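Long-range contact in amidohydrolase (Pseudomonas aeruginosa, PDB 2I5G), which probably acts as a metal-dependent dipeptidase of the membrane dipeptidase (peptidase M19) family, with a TIM-barrel fold: residues Y178-N192 / F207-K219. The protein carries 2 engineered substitutions. Residues are numbered along the deposited sequence; the frame is centred on the assembly and turned at random.
Sequences YSHCLPSGLKEHPRN and FVGVTMFAPFLKK
The contact centres on F216, L182 and T211, with F216 set against H189. The ring of F216 pushes its edge obliquely at one face of the H189 imidazole, an edge-to-face pair with centroids 4.3 Å apart and planes at 57°; P190 lies on the other imidazole face, and R191 N binds H189 ND1 in the ring plane. R191 NE comes obliquely to within 3.2 Å of F216 CE2, the guanidinium and ring planes nearly perpendicular. R191 NH2 donates to H180 O at 2.8 Å. The carbonyl of F216 accepts a weak bond from N192 ND2 and a hydrogen bond from a water that also donates to P183 O. L182 forks over 207-219: L182 CD1 lies 3.7 Å from F216 CB and also meets L217, while CD2 packs on V210. With OG1 opposite the backbone N (chi1 -170°) and bonded to T248 O, T211 leaves CG2 against L182 CG. The strands run parallel, Y178 beside V208 and C181 beside V210, with a beta bulge between; T211 N donates to C181 O at 3.0 Å. The contact joins both strands of the beta-alpha-beta unit 177-181, 195-203, 207-210 and the loops after them: helix 195-203 packs on Y178 and V208, helix 225-239 on L182 and V210, and strand 244-246 continues the sheet.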
ATOM      1  N   TYR A 178       4.398  20.011  -8.325  1.00 31.94           N
ATOM      2  CA  TYR A 178       3.022  19.671  -8.653  1.00 32.39           C
ATOM      3  C   TYR A 178       3.097  19.813 -10.169  1.00 33.33           C
ATOM      4  O   TYR A 178       2.655  20.820 -10.725  1.00 36.09           O
ATOM      5  CB  TYR A 178       2.019  20.689  -8.108  1.00 19.45           C
ATOM      6  CG  TYR A 178       1.752  20.627  -6.620  1.00 19.50           C
ATOM      7  CD1 TYR A 178       1.561  19.407  -5.971  1.00 18.94           C
ATOM      8  CD2 TYR A 178       1.651  21.798  -5.866  1.00 19.07           C
ATOM      9  CE1 TYR A 178       1.277  19.354  -4.606  1.00 17.99           C
ATOM     10  CE2 TYR A 178       1.367  21.757  -4.505  1.00 18.86           C
ATOM     11  CZ  TYR A 178       1.180  20.532  -3.881  1.00 19.69           C
ATOM     12  OH  TYR A 178       0.895  20.494  -2.535  1.00 17.49           O
ATOM     13  N   SER A 179       3.696  18.818 -10.823  1.00 16.46           N
ATOM     14  CA  SER A 179       3.876  18.819 -12.273  1.00 12.14           C
ATOM     15  C   SER A 179       2.669  19.311 -13.054  1.00  9.17           C
ATOM     16  O   SER A 179       2.824  19.987 -14.068  1.00  7.55           O
ATOM     17  CB  SER A 179       4.257  17.415 -12.763  1.00 13.35           C
ATOM     18  OG  SER A 179       3.213  16.484 -12.535  1.00 13.84           O
ATOM     19  N   HIS A 180       1.469  18.979 -12.587  1.00  7.57           N
ATOM     20  CA  HIS A 180       0.259  19.402 -13.277  1.00  7.63           C
ATOM     21  C   HIS A 180      -0.948  19.580 -12.358  1.00  8.71           C
ATOM     22  O   HIS A 180      -1.543  18.607 -11.897  1.00  9.54           O
ATOM     23  CB  HIS A 180      -0.080  18.409 -14.403  1.00  7.67           C
ATOM     24  CG  HIS A 180      -0.327  17.003 -13.937  1.00  6.97           C
ATOM     25  ND1 HIS A 180       0.657  16.216 -13.376  1.00  7.98           N
ATOM     26  CD2 HIS A 180      -1.445  16.239 -13.969  1.00  7.53           C
ATOM     27  CE1 HIS A 180       0.154  15.029 -13.083  1.00  7.19           C
ATOM     28  NE2 HIS A 180      -1.118  15.016 -13.435  1.00  7.32           N
ATOM     29  N   CYS A 181      -1.317  20.829 -12.097  1.00  1.69           N
ATOM     30  CA  CYS A 181      -2.463  21.108 -11.237  1.00  1.74           C
ATOM     31  C   CYS A 181      -3.055  22.485 -11.513  1.00  1.14           C
ATOM     32  O   CYS A 181      -2.517  23.267 -12.290  1.00  1.14           O
ATOM     33  CB  CYS A 181      -2.052  21.029  -9.774  1.00 24.38           C
ATOM     34  SG  CYS A 181      -0.914  22.342  -9.331  1.00 31.67           S
ATOM     35  N   LEU A 182      -4.174  22.772 -10.866  1.00  8.80           N
ATOM     36  CA  LEU A 182      -4.849  24.042 -11.036  1.00  7.62           C
ATOM     37  C   LEU A 182      -5.278  24.597  -9.690  1.00  7.43           C
ATOM     38  O   LEU A 182      -5.477  23.848  -8.737  1.00  7.58           O
ATOM     39  CB  LEU A 182      -6.058  23.868 -11.946  1.00  9.30           C
ATOM     40  CG  LEU A 182      -5.705  23.739 -13.426  1.00 11.16           C
ATOM     41  CD1 LEU A 182      -6.954  23.420 -14.244  1.00 12.30           C
ATOM     42  CD2 LEU A 182      -5.071  25.041 -13.890  1.00 11.86           C
ATOM     43  N   PRO A 183      -5.436  25.928  -9.598  1.00  8.07           N
ATOM     44  CA  PRO A 183      -5.838  26.603  -8.361  1.00  6.88           C
ATOM     45  C   PRO A 183      -7.287  26.356  -7.966  1.00  8.12           C
ATOM     46  O   PRO A 183      -8.196  26.526  -8.775  1.00  7.80           O
ATOM     47  CB  PRO A 183      -5.575  28.062  -8.686  1.00  4.59           C
ATOM     48  CG  PRO A 183      -5.981  28.131 -10.115  1.00  4.64           C
ATOM     49  CD  PRO A 183      -5.331  26.898 -10.704  1.00  6.87           C
ATOM     50  N   SER A 184      -7.501  25.954  -6.717  1.00 13.63           N
ATOM     51  CA  SER A 184      -8.853  25.716  -6.234  1.00 14.60           C
ATOM     52  C   SER A 184      -9.527  27.062  -5.959  1.00 17.35           C
ATOM     53  O   SER A 184     -10.709  27.127  -5.629  1.00 17.80           O
ATOM     54  CB  SER A 184      -8.821  24.858  -4.970  1.00 10.66           C
ATOM     55  OG  SER A 184      -7.981  25.438  -3.997  1.00 13.25           O
ATOM     56  N   GLY A 185      -8.755  28.136  -6.105  1.00 17.27           N
ATOM     57  CA  GLY A 185      -9.285  29.470  -5.903  1.00 16.78           C
ATOM     58  C   GLY A 185     -10.088  29.884  -7.122  1.00 17.04           C
ATOM     59  O   GLY A 185     -10.634  30.984  -7.184  1.00 16.40           O
ATOM     60  N   LEU A 186     -10.151  28.993  -8.108  1.00 15.39           N
ATOM     61  CA  LEU A 186     -10.909  29.246  -9.328  1.00 13.81           C
ATOM     62  C   LEU A 186     -11.955  28.147  -9.522  1.00 13.47           C
ATOM     63  O   LEU A 186     -13.017  28.389 -10.085  1.00 14.38           O
ATOM     64  CB  LEU A 186      -9.973  29.289 -10.535  1.00 16.52           C
ATOM     65  CG  LEU A 186      -8.889  30.362 -10.500  1.00 17.37           C
ATOM     66  CD1 LEU A 186      -8.010  30.246 -11.736  1.00 15.21           C
ATOM     67  CD2 LEU A 186      -9.534  31.738 -10.429  1.00 15.97           C
ATOM     68  N   LYS A 187     -11.635  26.947  -9.044  1.00 14.16           N
ATOM     69  CA  LYS A 187     -12.507  25.775  -9.140  1.00 15.16           C
ATOM     70  C   LYS A 187     -12.217  24.896  -7.916  1.00 16.95           C
ATOM     71  O   LYS A 187     -11.066  24.541  -7.664  1.00 18.05           O
ATOM     72  CB  LYS A 187     -12.188  24.999 -10.422  1.00 18.56           C
ATOM     73  CG  LYS A 187     -13.400  24.508 -11.205  1.00 19.12           C
ATOM     74  CD  LYS A 187     -14.192  23.448 -10.459  1.00 19.96           C
ATOM     75  CE  LYS A 187     -15.391  23.002 -11.279  1.00 20.59           C
ATOM     76  NZ  LYS A 187     -16.181  21.929 -10.610  1.00 21.63           N
ATOM     77  N   GLU A 188     -13.248  24.534  -7.161  1.00 39.14           N
ATOM     78  CA  GLU A 188     -13.050  23.727  -5.961  1.00 39.95           C
ATOM     79  C   GLU A 188     -12.353  22.386  -6.129  1.00 38.96           C
ATOM     80  O   GLU A 188     -11.347  22.134  -5.473  1.00 41.10           O
ATOM     81  CB  GLU A 188     -14.378  23.517  -5.233  1.00 37.76           C
ATOM     82  CG  GLU A 188     -14.737  24.689  -4.353  1.00 41.12           C
ATOM     83  CD  GLU A 188     -13.542  25.173  -3.543  1.00 43.10           C
ATOM     84  OE1 GLU A 188     -12.956  24.356  -2.804  1.00 43.97           O
ATOM     85  OE2 GLU A 188     -13.181  26.366  -3.647  1.00 46.38           O
ATOM     86  N   HIS A 189     -12.900  21.534  -6.989  1.00 13.68           N
ATOM     87  CA  HIS A 189     -12.363  20.192  -7.268  1.00 12.11           C
ATOM     88  C   HIS A 189     -11.248  19.612  -6.379  1.00 10.78           C
ATOM     89  O   HIS A 189     -10.262  20.276  -6.065  1.00 10.73           O
ATOM     90  CB  HIS A 189     -11.906  20.110  -8.732  1.00 17.79           C
ATOM     91  CG  HIS A 189     -11.766  18.707  -9.236  1.00 17.96           C
ATOM     92  ND1 HIS A 189     -10.755  17.863  -8.823  1.00 17.65           N
ATOM     93  CD2 HIS A 189     -12.546  17.980 -10.071  1.00 17.01           C
ATOM     94  CE1 HIS A 189     -10.921  16.676  -9.380  1.00 18.00           C
ATOM     95  NE2 HIS A 189     -12.000  16.721 -10.142  1.00 17.43           N
ATOM     96  N   PRO A 190     -11.386  18.335  -5.991  1.00 21.51           N
ATOM     97  CA  PRO A 190     -10.425  17.616  -5.147  1.00 21.47           C
ATOM     98  C   PRO A 190      -8.958  17.629  -5.616  1.00 21.63           C
ATOM     99  O   PRO A 190      -8.045  17.462  -4.800  1.00 22.17           O
ATOM    100  CB  PRO A 190     -10.994  16.202  -5.115  1.00 24.64           C
ATOM    101  CG  PRO A 190     -12.462  16.441  -5.176  1.00 24.98           C
ATOM    102  CD  PRO A 190     -12.570  17.496  -6.251  1.00 25.60           C
ATOM    103  N   ARG A 191      -8.717  17.817  -6.911  1.00 17.37           N
ATOM    104  CA  ARG A 191      -7.335  17.816  -7.379  1.00 15.26           C
ATOM    105  C   ARG A 191      -6.680  19.186  -7.493  1.00 13.49           C
ATOM    106  O   ARG A 191      -5.481  19.285  -7.742  1.00 14.46           O
ATOM    107  CB  ARG A 191      -7.207  17.058  -8.704  1.00  9.64           C
ATOM    108  CG  ARG A 191      -6.018  16.125  -8.678  1.00 10.75           C
ATOM    109  CD  ARG A 191      -5.899  15.220  -9.883  1.00 12.14           C
ATOM    110  NE  ARG A 191      -5.421  15.914 -11.074  1.00 14.84           N
ATOM    111  CZ  ARG A 191      -4.397  16.762 -11.098  1.00 14.34           C
ATOM    112  NH1 ARG A 191      -3.729  17.045  -9.987  1.00 11.81           N
ATOM    113  NH2 ARG A 191      -4.034  17.320 -12.244  1.00 15.30           N
ATOM    114  N   ASN A 192      -7.460  20.244  -7.310  1.00 17.31           N
ATOM    115  CA  ASN A 192      -6.911  21.593  -7.368  1.00 17.43           C
ATOM    116  C   ASN A 192      -6.243  21.941  -6.039  1.00 17.85           C
ATOM    117  O   ASN A 192      -6.562  21.350  -5.006  1.00 18.66           O
ATOM    118  CB  ASN A 192      -8.007  22.610  -7.675  1.00  8.33           C
ATOM    119  CG  ASN A 192      -8.422  22.587  -9.120  1.00  7.93           C
ATOM    120  OD1 ASN A 192      -7.691  22.092  -9.971  1.00  8.62           O
ATOM    121  ND2 ASN A 192      -9.588  23.138  -9.413  1.00  5.37           N
ATOM    122  N   PHE A 207       8.249  23.800  -6.956  1.00 11.02           N
ATOM    123  CA  PHE A 207       7.927  24.191  -8.321  1.00  9.27           C
ATOM    124  C   PHE A 207       6.479  23.830  -8.608  1.00  8.25           C
ATOM    125  O   PHE A 207       5.938  22.903  -8.006  1.00 10.39           O
ATOM    126  CB  PHE A 207       8.851  23.451  -9.294  1.00  9.91           C
ATOM    127  CG  PHE A 207       8.745  23.927 -10.710  1.00 10.41           C
ATOM    128  CD1 PHE A 207       9.286  25.153 -11.088  1.00 11.03           C
ATOM    129  CD2 PHE A 207       8.070  23.169 -11.661  1.00 10.79           C
ATOM    130  CE1 PHE A 207       9.152  25.615 -12.393  1.00 12.73           C
ATOM    131  CE2 PHE A 207       7.932  23.623 -12.965  1.00 11.92           C
ATOM    132  CZ  PHE A 207       8.469  24.844 -13.334  1.00 12.86           C
ATOM    133  N   VAL A 208       5.848  24.553  -9.525  1.00  6.09           N
ATOM    134  CA  VAL A 208       4.455  24.278  -9.866  1.00  5.49           C
ATOM    135  C   VAL A 208       4.158  24.380 -11.355  1.00  5.75           C
ATOM    136  O   VAL A 208       4.283  25.449 -11.947  1.00  5.33           O
ATOM    137  CB  VAL A 208       3.494  25.248  -9.155  1.00  9.16           C
ATOM    138  CG1 VAL A 208       2.062  25.015  -9.653  1.00  7.72           C
ATOM    139  CG2 VAL A 208       3.593  25.071  -7.642  1.00  8.53           C
ATOM    140  N   GLY A 209       3.761  23.261 -11.951  1.00 14.26           N
ATOM    141  CA  GLY A 209       3.411  23.252 -13.360  1.00 13.31           C
ATOM    142  C   GLY A 209       1.894  23.352 -13.462  1.00 14.30           C
ATOM    143  O   GLY A 209       1.175  22.488 -12.948  1.00 13.65           O
ATOM    144  N   VAL A 210       1.399  24.408 -14.105  1.00 10.75           N
ATOM    145  CA  VAL A 210      -0.039  24.608 -14.251  1.00 10.86           C
ATOM    146  C   VAL A 210      -0.574  23.770 -15.401  1.00 13.30           C
ATOM    147  O   VAL A 210       0.009  23.744 -16.483  1.00 12.38           O
ATOM    148  CB  VAL A 210      -0.375  26.086 -14.512  1.00  2.48           C
ATOM    149  CG1 VAL A 210      -1.871  26.288 -14.488  1.00  1.15           C
ATOM    150  CG2 VAL A 210       0.290  26.959 -13.469  1.00  2.07           C
ATOM    151  N   THR A 211      -1.687  23.084 -15.153  1.00 17.98           N
ATOM    152  CA  THR A 211      -2.311  22.223 -16.152  1.00 20.18           C
ATOM    153  C   THR A 211      -3.536  22.880 -16.789  1.00 21.96           C
ATOM    154  O   THR A 211      -3.950  23.965 -16.383  1.00 21.16           O
ATOM    155  CB  THR A 211      -2.742  20.879 -15.530  1.00 22.96           C
ATOM    156  OG1 THR A 211      -3.138  19.979 -16.572  1.00 24.37           O
ATOM    157  CG2 THR A 211      -3.915  21.082 -14.568  1.00 21.46           C
HETATM  158  N   MSE A 212      -4.116  22.203 -17.777  1.00 23.34           N
HETATM  159  CA  MSE A 212      -5.284  22.718 -18.491  1.00 26.32           C
HETATM  160  C   MSE A 212      -6.422  21.704 -18.630  1.00 23.69           C
HETATM  161  O   MSE A 212      -7.278  21.843 -19.502  1.00 23.13           O
HETATM  162  CB  MSE A 212      -4.866  23.183 -19.884  1.00 71.13           C
HETATM  163  CG  MSE A 212      -4.174  22.100 -20.689  1.00 80.73           C
HETATM  164 SE   MSE A 212      -3.899  22.572 -22.535  1.00 96.39          SE
HETATM  165  CE  MSE A 212      -2.092  23.222 -22.418  1.00 90.88           C
ATOM    166  N   PHE A 213      -6.441  20.693 -17.769  1.00 19.52           N
ATOM    167  CA  PHE A 213      -7.484  19.679 -17.844  1.00 18.46           C
ATOM    168  C   PHE A 213      -8.877  20.265 -17.630  1.00 18.76           C
ATOM    169  O   PHE A 213      -9.187  20.783 -16.557  1.00 18.55           O
ATOM    170  CB  PHE A 213      -7.230  18.579 -16.825  1.00 22.92           C
ATOM    171  CG  PHE A 213      -7.836  17.273 -17.206  1.00 23.27           C
ATOM    172  CD1 PHE A 213      -7.412  16.613 -18.355  1.00 24.61           C
ATOM    173  CD2 PHE A 213      -8.835  16.701 -16.431  1.00 23.88           C
ATOM    174  CE1 PHE A 213      -7.979  15.400 -18.730  1.00 26.48           C
ATOM    175  CE2 PHE A 213      -9.410  15.487 -16.794  1.00 25.26           C
ATOM    176  CZ  PHE A 213      -8.983  14.834 -17.945  1.00 25.47           C
ATOM    177  N   ALA A 214      -9.713  20.158 -18.660  1.00 18.93           N
ATOM    178  CA  ALA A 214     -11.076  20.686 -18.640  1.00 18.12           C
ATOM    179  C   ALA A 214     -11.795  20.574 -17.296  1.00 18.22           C
ATOM    180  O   ALA A 214     -12.163  21.587 -16.694  1.00 18.74           O
ATOM    181  CB  ALA A 214     -11.904  20.017 -19.735  1.00 24.36           C
ATOM    182  N   PRO A 215     -12.003  19.342 -16.806  1.00 20.51           N
ATOM    183  CA  PRO A 215     -12.684  19.096 -15.530  1.00 20.25           C
ATOM    184  C   PRO A 215     -12.295  20.029 -14.383  1.00 20.57           C
ATOM    185  O   PRO A 215     -13.152  20.430 -13.587  1.00 21.87           O
ATOM    186  CB  PRO A 215     -12.316  17.646 -15.228  1.00 34.12           C
ATOM    187  CG  PRO A 215     -12.268  17.039 -16.583  1.00 35.32           C
ATOM    188  CD  PRO A 215     -11.508  18.076 -17.379  1.00 34.98           C
ATOM    189  N   PHE A 216     -11.011  20.379 -14.307  1.00  9.26           N
ATOM    190  CA  PHE A 216     -10.506  21.231 -13.228  1.00  7.97           C
ATOM    191  C   PHE A 216     -10.466  22.737 -13.514  1.00  6.57           C
ATOM    192  O   PHE A 216      -9.957  23.506 -12.709  1.00  5.48           O
ATOM    193  CB  PHE A 216      -9.100  20.761 -12.808  1.00 21.70           C
ATOM    194  CG  PHE A 216      -8.930  19.256 -12.775  1.00 20.94           C
ATOM    195  CD1 PHE A 216      -9.978  18.419 -12.385  1.00 20.51           C
ATOM    196  CD2 PHE A 216      -7.715  18.677 -13.127  1.00 20.03           C
ATOM    197  CE1 PHE A 216      -9.816  17.034 -12.352  1.00 18.72           C
ATOM    198  CE2 PHE A 216      -7.548  17.290 -13.096  1.00 20.49           C
ATOM    199  CZ  PHE A 216      -8.604  16.470 -12.708  1.00 19.25           C
ATOM    200  N   LEU A 217     -10.998  23.160 -14.654  1.00 17.58           N
ATOM    201  CA  LEU A 217     -11.003  24.579 -15.002  1.00 16.97           C
ATOM    202  C   LEU A 217     -12.308  25.241 -14.593  1.00 16.58           C
ATOM    203  O   LEU A 217     -13.366  24.612 -14.624  1.00 16.05           O
ATOM    204  CB  LEU A 217     -10.773  24.753 -16.507  1.00 16.48           C
ATOM    205  CG  LEU A 217      -9.334  24.489 -16.969  1.00 15.63           C
ATOM    206  CD1 LEU A 217      -9.317  24.268 -18.468  1.00 16.74           C
ATOM    207  CD2 LEU A 217      -8.430  25.663 -16.572  1.00 11.88           C
ATOM    208  N   LYS A 218     -12.228  26.509 -14.203  1.00 15.67           N
ATOM    209  CA  LYS A 218     -13.410  27.247 -13.776  1.00 16.04           C
ATOM    210  C   LYS A 218     -14.549  27.181 -14.794  1.00 16.17           C
ATOM    211  O   LYS A 218     -15.712  27.021 -14.415  1.00 15.96           O
ATOM    212  CB  LYS A 218     -13.064  28.710 -13.502  1.00 33.17           C
ATOM    213  CG  LYS A 218     -14.272  29.530 -13.061  1.00 37.89           C
ATOM    214  CD  LYS A 218     -13.941  31.004 -12.916  1.00 40.13           C
ATOM    215  CE  LYS A 218     -15.177  31.800 -12.549  1.00 42.12           C
ATOM    216  NZ  LYS A 218     -14.892  33.262 -12.489  1.00 45.37           N
ATOM    217  N   LYS A 219     -14.224  27.303 -16.077  1.00 14.60           N
ATOM    218  CA  LYS A 219     -15.249  27.255 -17.110  1.00 15.05           C
ATOM    219  C   LYS A 219     -15.398  25.882 -17.763  1.00 14.38           C
ATOM    220  O   LYS A 219     -16.327  25.656 -18.531  1.00 14.62           O
ATOM    221  CB  LYS A 219     -14.980  28.311 -18.182  1.00 40.04           C
ATOM    222  CG  LYS A 219     -15.073  29.748 -17.673  1.00 42.31           C
ATOM    223  CD  LYS A 219     -15.493  30.707 -18.781  1.00 44.10           C
ATOM    224  CE  LYS A 219     -14.595  30.589 -20.002  1.00 46.13           C
ATOM    225  NZ  LYS A 219     -15.133  31.342 -21.173  1.00 50.01           N
TER
HETATM  226  O   HOH W   1      -8.727  26.176 -11.547  1.00 14.16           O